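Long-range contacts in beta-galactosidase (Trichoderma reesei, PDB 3OG2), which probably catalyses the hydrolysis of terminal non-reducing beta-D-galactose residues in beta-D-galactosides: residues L893-Q898 against L948-D953; P655-L660 against A889-H894; L52-L57 against E986-V991. All blocks are in the same frame, centred on the assembly; numbering follows the deposited sequence.

How the interactions relate
Following the chain from the N terminus, residues 52-57 come first. They lie in the loop after barrel strand 38-47 and meet their partner, 986-991, only near the C terminus. Interaction 3 therefore closes a loop of more than 900 residues that encloses the other two. Within it, interaction 2 brings 655-660 to strand 883-894. Interaction 1 begins on the end of that same strand, sharing Leu893 and His894, and closes a loop of about 50 residues. Asp953 and Lys890 link interactions 1 and 2 by a long, weak ion pair. Gln898 packs on Arg987 and Asp949 on Val990, joining interaction 1 to interaction 3. Interaction 3 ties the C-terminal tail to the barrel, while interactions 1 and 2 hold loops against strand 883-894 of the late all-beta domain.

Interaction 1: L893-Q898 against L948-D953; sequences LHLPAQ and LDYNGD
Leu895 and Tyr950 meet where strand 883-894 runs out and the loop before strand 953-962 comes alongside. These two strands are neighbours in an antiparallel sheet of the second all-beta domain. Leu895 N donates to Tyr950 O at 2.8 Å in an almost straight bond (170°). Two residues back, Leu893 and Gly952 form an antiparallel hydrogen-bonded pair. Leu893 N donates to Gly952 O at 3.0 Å, but the return bond from Gly952 N is weak. His894 and Asn951 make the adjoining non-hydrogen-bonded pair. A water bridges His894 NE2, weakly, and Asp953 OD1. In the loop, Asp949 OD1 accepts from Asn951 N, which approaches from above the carboxylate plane. This is an Asx turn.

The side chain of Leu893 starts with CB 3.5 Å from Asp949 O. Its CG stands beside the backbone N (chi1 -72°), which carries CD1 past the same carbonyl. CD1 ends 4.1 Å from Leu948 CD2 and near the Tyr950 ring. Leu895 uses its CD1 differently. That methyl lies over a face of the Tyr950 ring, 4.2 Å from the centroid, as a CH-pi contact. Ala897 CB packs against Tyr950 CB at 3.8 Å.

Strand 900-908, in the second sheet of this domain, lies beside this group. Its Leu904 touches Leu893, Leu895 and Tyr950, and Tyr950 OH is hydrogen-bonded to Ile902 O of the same strand.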
loop_
_atom_site.group_PDB
_atom_site.type_symbol
_atom_site.label_atom_id
_atom_site.label_comp_id
_atom_site.label_asym_id
_atom_site.label_seq_id
_atom_site.Cartn_x
_atom_site.Cartn_y
_atom_site.Cartn_z
ATOM N N LEU A 893 11.284 26.189 -2.715
ATOM C CA LEU A 893 10.009 26.128 -2.006
ATOM C C LEU A 893 10.184 26.743 -0.645
ATOM O O LEU A 893 11.261 26.594 -0.047
ATOM C CB LEU A 893 9.558 24.676 -1.777
ATOM C CG LEU A 893 9.095 23.957 -3.040
ATOM C CD1 LEU A 893 8.761 22.498 -2.707
ATOM C CD2 LEU A 893 7.925 24.678 -3.695
ATOM N N HIS A 894 9.228 27.482 -0.116
ATOM C CA HIS A 894 9.296 28.114 1.199
ATOM C C HIS A 894 7.878 28.006 1.763
ATOM O O HIS A 894 7.091 28.935 1.710
ATOM C CB HIS A 894 9.801 29.573 1.065
ATOM C CG HIS A 894 11.245 29.546 0.570
ATOM N ND1 HIS A 894 11.608 29.716 -0.773
ATOM C CD2 HIS A 894 12.406 29.213 1.187
ATOM C CE1 HIS A 894 12.887 29.561 -0.937
ATOM N NE2 HIS A 894 13.398 29.272 0.249
ATOM N N LEU A 895 7.527 26.826 2.215
ATOM C CA LEU A 895 6.212 26.503 2.708
ATOM C C LEU A 895 6.240 26.233 4.212
ATOM O O LEU A 895 7.268 25.781 4.726
ATOM C CB LEU A 895 5.695 25.230 1.965
ATOM C CG LEU A 895 5.437 25.449 0.469
ATOM C CD1 LEU A 895 5.202 24.096 -0.215
ATOM C CD2 LEU A 895 4.255 26.365 0.235
ATOM N N PRO A 896 5.150 26.497 4.935
ATOM C CA PRO A 896 5.124 26.332 6.403
ATOM C C PRO A 896 4.962 24.877 6.842
ATOM O O PRO A 896 3.981 24.502 7.485
ATOM C CB PRO A 896 3.930 27.204 6.802
ATOM C CG PRO A 896 2.973 27.045 5.623
ATOM C CD PRO A 896 3.876 27.033 4.425
ATOM N N ALA A 897 5.975 24.083 6.524
ATOM C CA ALA A 897 5.954 22.612 6.745
ATOM C C ALA A 897 6.053 22.256 8.219
ATOM O O ALA A 897 5.615 21.190 8.654
ATOM C CB ALA A 897 7.114 21.998 5.973
ATOM N N GLN A 898 6.611 23.141 9.054
ATOM C CA GLN A 898 6.602 22.905 10.478
ATOM C C GLN A 898 5.162 22.818 11.012
ATOM O O GLN A 898 4.878 21.989 11.856
ATOM C CB GLN A 898 7.369 24.021 11.190
ATOM C CG GLN A 898 7.860 23.543 12.561
ATOM C CD GLN A 898 8.531 24.750 13.209
ATOM O OE1 GLN A 898 8.813 25.724 12.495
ATOM N NE2 GLN A 898 8.758 24.670 14.510
ATOM N N LEU A 948 11.002 16.161 -1.497
ATOM C CA LEU A 948 11.046 17.620 -1.674
ATOM C C LEU A 948 11.479 18.335 -0.404
ATOM O O LEU A 948 11.081 17.925 0.707
ATOM C CB LEU A 948 9.637 18.099 -2.006
ATOM C CG LEU A 948 9.190 17.905 -3.448
ATOM C CD1 LEU A 948 7.685 18.048 -3.582
ATOM C CD2 LEU A 948 9.885 18.920 -4.387
ATOM N N ASP A 949 12.230 19.418 -0.507
ATOM C CA ASP A 949 12.634 20.292 0.559
ATOM C C ASP A 949 11.683 21.480 0.533
ATOM O O ASP A 949 11.694 22.291 -0.410
ATOM C CB ASP A 949 14.107 20.699 0.358
ATOM C CG ASP A 949 14.624 21.568 1.489
ATOM O OD1 ASP A 949 13.819 22.079 2.298
ATOM O OD2 ASP A 949 15.866 21.816 1.569
ATOM N N TYR A 950 10.813 21.595 1.527
ATOM C CA TYR A 950 9.804 22.635 1.560
ATOM C C TYR A 950 10.360 23.968 2.011
ATOM O O TYR A 950 9.648 24.973 2.031
ATOM C CB TYR A 950 8.641 22.231 2.511
ATOM C CG TYR A 950 7.658 21.289 1.840
ATOM C CD1 TYR A 950 8.026 20.339 0.882
ATOM C CD2 TYR A 950 6.318 21.337 2.215
ATOM C CE1 TYR A 950 7.064 19.497 0.320
ATOM C CE2 TYR A 950 5.350 20.522 1.657
ATOM C CZ TYR A 950 5.755 19.598 0.704
ATOM O OH TYR A 950 4.794 18.793 0.168
ATOM N N ASN A 951 11.656 24.025 2.359
ATOM C CA ASN A 951 12.260 25.307 2.805
ATOM C C ASN A 951 13.652 25.379 2.239
ATOM O O ASN A 951 14.689 25.562 2.865
ATOM C CB ASN A 951 12.203 25.389 4.341
ATOM C CG ASN A 951 10.773 25.687 4.788
ATOM O OD1 ASN A 951 10.029 24.820 5.306
ATOM N ND2 ASN A 951 10.353 26.956 4.588
ATOM N N GLY A 952 13.743 25.224 0.919
ATOM C CA GLY A 952 15.072 25.249 0.308
ATOM C C GLY A 952 14.959 24.985 -1.183
ATOM O O GLY A 952 13.856 25.000 -1.741
ATOM N N ASP A 953 16.094 24.799 -1.842
ATOM C CA ASP A 953 16.189 24.591 -3.269
ATOM C C ASP A 953 15.925 23.131 -3.580
ATOM O O ASP A 953 16.380 22.216 -2.886
ATOM C CB ASP A 953 17.591 24.957 -3.777
ATOM C CG ASP A 953 17.807 26.454 -3.840
ATOM O OD1 ASP A 953 16.791 27.200 -3.793
ATOM O OD2 ASP A 953 18.956 26.909 -3.940
HETATM O O HOH W 1 15.966 28.408 -1.303
#

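Interaction 2: P655-L660 against A889-H894; sequences PELTKL and AKLPLH
Leu657 O is gripped by two donors, Leu660 N at 3.2 Å and the indole NE1 of Trp662, and both leucines pack against Leu891. Lys659 N donates to Glu656 O at 3.1 Å, and the two backbone bonds make a short 3-10 turn. The turn leads into strand 663-666, the edge strand next to 883-894 in an antiparallel sheet of the late all-beta domain. No hydrogen bond crosses between 655-660 and 889-894, and the contact is mainly apolar.

Leu660 packs at one end. Its CB lies 3.9 Å from Ala889 CB. The CD2 methyl rests 3.5 Å from Lys890 O, while CD1 sits near Ala889 CB and Leu891 CB. An alanine here would keep the CB contact but lose both methyls, and would probably leave a gap beside Lys890 O and Leu891 CB.

Leu891 fills the middle. Its CG points opposite the backbone N (chi1 171°), which brings CD1 up against Pro655 and Leu657. CD1 meets Leu657 CD2 at 4.1 Å and comes closer to the ring of Pro655, 3.6 Å from CG. The leucine crosses the proline at about a right angle. Leu657 also touches Phe906, Leu973 and Leu975 of the other sheet. Trp662 touches Ala889.

Pro655 closes the far end with the CG-CD edge of its ring. Its CG lies 3.5 Å from Pro892 O, and its CD meets Leu893 CD2 at 3.7 Å.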
loop_
_atom_site.group_PDB
_atom_site.type_symbol
_atom_site.label_atom_id
_atom_site.label_comp_id
_atom_site.label_asym_id
_atom_site.label_seq_id
_atom_site.Cartn_x
_atom_site.Cartn_y
_atom_site.Cartn_z
ATOM N N PRO A 655 5.221 28.030 -6.534
ATOM C CA PRO A 655 5.743 28.600 -7.779
ATOM C C PRO A 655 5.077 27.942 -8.992
ATOM O O PRO A 655 4.707 26.768 -8.945
ATOM C CB PRO A 655 7.226 28.234 -7.756
ATOM C CG PRO A 655 7.531 27.844 -6.369
ATOM C CD PRO A 655 6.272 27.341 -5.747
ATOM N N GLU A 656 4.942 28.746 -10.039
ATOM C CA GLU A 656 4.579 28.320 -11.379
ATOM C C GLU A 656 5.729 27.602 -12.087
ATOM O O GLU A 656 6.772 28.200 -12.351
ATOM C CB GLU A 656 4.171 29.547 -12.220
ATOM C CG GLU A 656 2.963 30.261 -11.654
ATOM C CD GLU A 656 2.573 31.472 -12.487
ATOM O OE1 GLU A 656 2.659 32.618 -11.971
ATOM O OE2 GLU A 656 2.184 31.197 -13.650
ATOM N N LEU A 657 5.575 26.325 -12.416
ATOM C CA LEU A 657 6.667 25.598 -13.070
ATOM C C LEU A 657 7.006 26.180 -14.440
ATOM O O LEU A 657 8.134 26.104 -14.918
ATOM C CB LEU A 657 6.291 24.111 -13.210
ATOM C CG LEU A 657 6.029 23.393 -11.876
ATOM C CD1 LEU A 657 5.819 21.907 -12.164
ATOM C CD2 LEU A 657 7.170 23.571 -10.913
ATOM N N THR A 658 6.038 26.745 -15.102
ATOM C CA THR A 658 6.358 27.233 -16.448
ATOM C C THR A 658 7.246 28.468 -16.388
ATOM O O THR A 658 7.892 28.800 -17.398
ATOM C CB THR A 658 5.096 27.574 -17.248
ATOM O OG1 THR A 658 4.458 28.713 -16.652
ATOM C CG2 THR A 658 4.126 26.401 -17.150
ATOM N N LYS A 659 7.283 29.136 -15.233
ATOM C CA LYS A 659 8.125 30.337 -15.090
ATOM C C LYS A 659 9.502 30.034 -14.484
ATOM O O LYS A 659 10.335 30.953 -14.295
ATOM C CB LYS A 659 7.422 31.370 -14.233
ATOM C CG LYS A 659 6.166 32.022 -14.763
ATOM C CD LYS A 659 6.144 32.214 -16.268
ATOM C CE LYS A 659 4.756 32.670 -16.716
ATOM N NZ LYS A 659 4.420 33.991 -16.100
ATOM N N LEU A 660 9.787 28.762 -14.216
ATOM C CA LEU A 660 11.152 28.445 -13.762
ATOM C C LEU A 660 12.166 28.705 -14.856
ATOM O O LEU A 660 11.814 28.856 -16.014
ATOM C CB LEU A 660 11.288 26.982 -13.267
ATOM C CG LEU A 660 10.352 26.608 -12.101
ATOM C CD1 LEU A 660 10.504 25.124 -11.803
ATOM C CD2 LEU A 660 10.577 27.452 -10.849
ATOM N N ALA A 889 15.467 22.198 -13.795
ATOM C CA ALA A 889 15.215 23.556 -13.276
ATOM C C ALA A 889 15.309 23.536 -11.772
ATOM O O ALA A 889 14.971 22.516 -11.146
ATOM C CB ALA A 889 13.867 24.098 -13.726
ATOM N N LYS A 890 15.730 24.633 -11.175
ATOM C CA LYS A 890 15.689 24.789 -9.755
ATOM C C LYS A 890 14.286 25.247 -9.341
ATOM O O LYS A 890 13.699 26.143 -9.921
ATOM C CB LYS A 890 16.716 25.870 -9.337
ATOM C CG LYS A 890 16.821 25.991 -7.822
ATOM C CD LYS A 890 17.810 27.117 -7.470
ATOM C CE LYS A 890 19.214 26.622 -7.252
ATOM N NZ LYS A 890 20.163 27.783 -7.102
ATOM N N LEU A 891 13.759 24.593 -8.304
ATOM C CA LEU A 891 12.446 24.904 -7.754
ATOM C C LEU A 891 12.634 25.243 -6.293
ATOM O O LEU A 891 12.716 24.357 -5.472
ATOM C CB LEU A 891 11.503 23.704 -7.927
ATOM C CG LEU A 891 10.144 23.777 -7.212
ATOM C CD1 LEU A 891 9.300 24.942 -7.662
ATOM C CD2 LEU A 891 9.425 22.415 -7.388
ATOM N N PRO A 892 12.709 26.515 -5.930
ATOM C CA PRO A 892 12.758 26.884 -4.519
ATOM C C PRO A 892 11.372 26.724 -3.910
ATOM O O PRO A 892 10.399 27.114 -4.537
ATOM C CB PRO A 892 13.165 28.359 -4.526
ATOM C CG PRO A 892 13.558 28.633 -5.919
ATOM C CD PRO A 892 12.763 27.696 -6.802
ATOM N N LEU A 893 11.284 26.189 -2.715
ATOM C CA LEU A 893 10.009 26.128 -2.006
ATOM C C LEU A 893 10.184 26.743 -0.645
ATOM O O LEU A 893 11.261 26.594 -0.047
ATOM C CB LEU A 893 9.558 24.676 -1.777
ATOM C CG LEU A 893 9.095 23.957 -3.040
ATOM C CD1 LEU A 893 8.761 22.498 -2.707
ATOM C CD2 LEU A 893 7.925 24.678 -3.695
ATOM N N HIS A 894 9.228 27.482 -0.116
ATOM C CA HIS A 894 9.296 28.114 1.199
ATOM C C HIS A 894 7.878 28.006 1.763
ATOM O O HIS A 894 7.091 28.935 1.710
ATOM C CB HIS A 894 9.801 29.573 1.065
ATOM C CG HIS A 894 11.245 29.546 0.570
ATOM N ND1 HIS A 894 11.608 29.716 -0.773
ATOM C CD2 HIS A 894 12.406 29.213 1.187
ATOM C CE1 HIS A 894 12.887 29.561 -0.937
ATOM N NE2 HIS A 894 13.398 29.272 0.249
#

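Interaction 3: L52-L57 against E986-V991; sequences LPVPSL and ERVEVV
Val988 sits with one methyl on Val54 and the other on Leu57, joining the C-terminal tail to the TIM-barrel domain. Residues 52-57 are the last part of the loop between barrel strand 38-47 and helix 58-66, with an inverse gamma turn centred on Pro53. Residues 986-991 run past it as an irregular chain.

The tight part is apolar. Val988 CG2 is 3.6 Å from Leu57 CD2. Its CG1, opposite the backbone N (chi1 -177°), meets Val54 CG1 at 4.0 Å, and the two valines cross at about a right angle. Further along, Val991 turns its CG2 to Val54 and to Pro55 CD. Phe836 and Phe926 also touch Val991.

The looser side is polar and wet. Glu989 N donates to Ser56 OG at 2.9 Å, the one direct hydrogen bond between the segments. The hydroxyl is placed for it by a first torsion that sets OG between the backbone N and carbonyl carbon (58°). A water 2.6 Å from Ser56 OG donates to Glu989 O, so the serine is joined to both backbone polar atoms of Glu989. A second water donates to Ser56 O and to Glu986 O. Glu986, Arg987 and Glu989 are solvent-exposed.

The packed end has a polar cost. Pro53 O is buried without a hydrogen-bond partner, and Val991 CG2 lies 3.6 Å from it.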
loop_
_atom_site.group_PDB
_atom_site.type_symbol
_atom_site.label_atom_id
_atom_site.label_comp_id
_atom_site.label_asym_id
_atom_site.label_seq_id
_atom_site.Cartn_x
_atom_site.Cartn_y
_atom_site.Cartn_z
ATOM N N LEU A 52 8.085 4.248 0.265
ATOM C CA LEU A 52 8.069 5.564 0.910
ATOM C C LEU A 52 9.484 5.817 1.423
ATOM O O LEU A 52 9.775 5.492 2.592
ATOM C CB LEU A 52 7.023 5.623 2.046
ATOM C CG LEU A 52 6.957 6.987 2.753
ATOM C CD1 LEU A 52 6.665 8.118 1.811
ATOM C CD2 LEU A 52 5.892 6.923 3.849
ATOM N N PRO A 53 10.372 6.316 0.571
ATOM C CA PRO A 53 11.798 6.448 0.940
ATOM C C PRO A 53 12.049 7.715 1.726
ATOM O O PRO A 53 12.998 8.476 1.435
ATOM C CB PRO A 53 12.476 6.459 -0.433
ATOM C CG PRO A 53 11.476 7.192 -1.319
ATOM C CD PRO A 53 10.114 6.689 -0.823
ATOM N N VAL A 54 11.231 7.920 2.749
ATOM C CA VAL A 54 11.373 9.107 3.636
ATOM C C VAL A 54 11.242 8.575 5.047
ATOM O O VAL A 54 10.111 8.400 5.559
ATOM C CB VAL A 54 10.298 10.144 3.383
ATOM C CG1 VAL A 54 10.467 11.360 4.326
ATOM C CG2 VAL A 54 10.325 10.635 1.927
ATOM N N PRO A 55 12.365 8.262 5.675
ATOM C CA PRO A 55 12.323 7.591 6.968
ATOM C C PRO A 55 11.481 8.300 8.015
ATOM O O PRO A 55 10.788 7.617 8.813
ATOM C CB PRO A 55 13.803 7.559 7.394
ATOM C CG PRO A 55 14.575 7.597 6.128
ATOM C CD PRO A 55 13.741 8.374 5.136
ATOM N N SER A 56 11.527 9.632 8.009
ATOM C CA SER A 56 10.760 10.350 9.057
ATOM C C SER A 56 9.256 10.400 8.815
ATOM O O SER A 56 8.507 10.911 9.673
ATOM C CB SER A 56 11.370 11.761 9.243
ATOM O OG SER A 56 11.325 12.431 7.991
ATOM N N LEU A 57 8.763 9.851 7.681
ATOM C CA LEU A 57 7.320 9.747 7.477
ATOM C C LEU A 57 6.754 8.389 7.862
ATOM O O LEU A 57 5.527 8.257 7.893
ATOM C CB LEU A 57 6.985 10.022 5.989
ATOM C CG LEU A 57 6.962 11.533 5.684
ATOM C CD1 LEU A 57 6.767 11.700 4.175
ATOM C CD2 LEU A 57 5.860 12.256 6.466
ATOM N N GLU A 986 5.297 14.419 13.831
ATOM C CA GLU A 986 6.715 14.662 14.061
ATOM C C GLU A 986 7.302 15.221 12.776
ATOM O O GLU A 986 6.889 14.912 11.649
ATOM C CB GLU A 986 7.446 13.376 14.450
ATOM C CG GLU A 986 6.997 12.749 15.741
ATOM C CD GLU A 986 7.094 13.540 17.009
ATOM O OE1 GLU A 986 8.170 14.154 17.207
ATOM O OE2 GLU A 986 6.168 13.587 17.846
ATOM N N ARG A 987 8.284 16.099 12.912
ATOM C CA ARG A 987 8.830 16.836 11.781
ATOM C C ARG A 987 9.454 15.916 10.741
ATOM O O ARG A 987 10.070 14.899 11.074
ATOM C CB ARG A 987 9.864 17.863 12.311
ATOM C CG ARG A 987 9.139 19.086 12.903
ATOM C CD ARG A 987 9.924 20.362 13.003
ATOM N NE ARG A 987 10.102 20.802 14.364
ATOM C CZ ARG A 987 9.761 20.443 15.575
ATOM N NH1 ARG A 987 9.027 19.385 15.883
ATOM N NH2 ARG A 987 10.196 21.222 16.580
ATOM N N VAL A 988 9.293 16.323 9.483
ATOM C CA VAL A 988 9.836 15.592 8.346
ATOM C C VAL A 988 11.224 16.123 8.000
ATOM O O VAL A 988 11.401 17.292 7.748
ATOM C CB VAL A 988 8.941 15.701 7.106
ATOM C CG1 VAL A 988 9.490 14.851 5.942
ATOM C CG2 VAL A 988 7.505 15.292 7.403
ATOM N N GLU A 989 12.181 15.218 8.018
ATOM C CA GLU A 989 13.546 15.592 7.688
ATOM C C GLU A 989 13.787 15.380 6.221
ATOM O O GLU A 989 13.377 14.344 5.640
ATOM C CB GLU A 989 14.510 14.697 8.481
ATOM C CG GLU A 989 14.340 14.964 9.987
ATOM C CD GLU A 989 15.561 14.501 10.730
ATOM O OE1 GLU A 989 16.615 14.424 10.049
ATOM O OE2 GLU A 989 15.427 14.220 11.951
ATOM N N VAL A 990 14.494 16.309 5.609
ATOM C CA VAL A 990 14.814 16.180 4.187
ATOM C C VAL A 990 15.790 15.042 3.977
ATOM O O VAL A 990 16.798 14.926 4.673
ATOM C CB VAL A 990 15.421 17.517 3.686
ATOM C CG1 VAL A 990 15.851 17.368 2.247
ATOM C CG2 VAL A 990 14.412 18.655 3.907
ATOM N N VAL A 991 15.499 14.244 2.976
ATOM C CA VAL A 991 16.400 13.149 2.611
ATOM C C VAL A 991 17.577 13.736 1.863
ATOM O O VAL A 991 17.368 14.465 0.884
ATOM C CB VAL A 991 15.598 12.144 1.764
ATOM C CG1 VAL A 991 16.509 11.046 1.258
ATOM C CG2 VAL A 991 14.468 11.533 2.579
HETATM O O HOH W 2 13.244 11.641 6.376
HETATM O O HOH W 3 6.164 12.310 10.646
#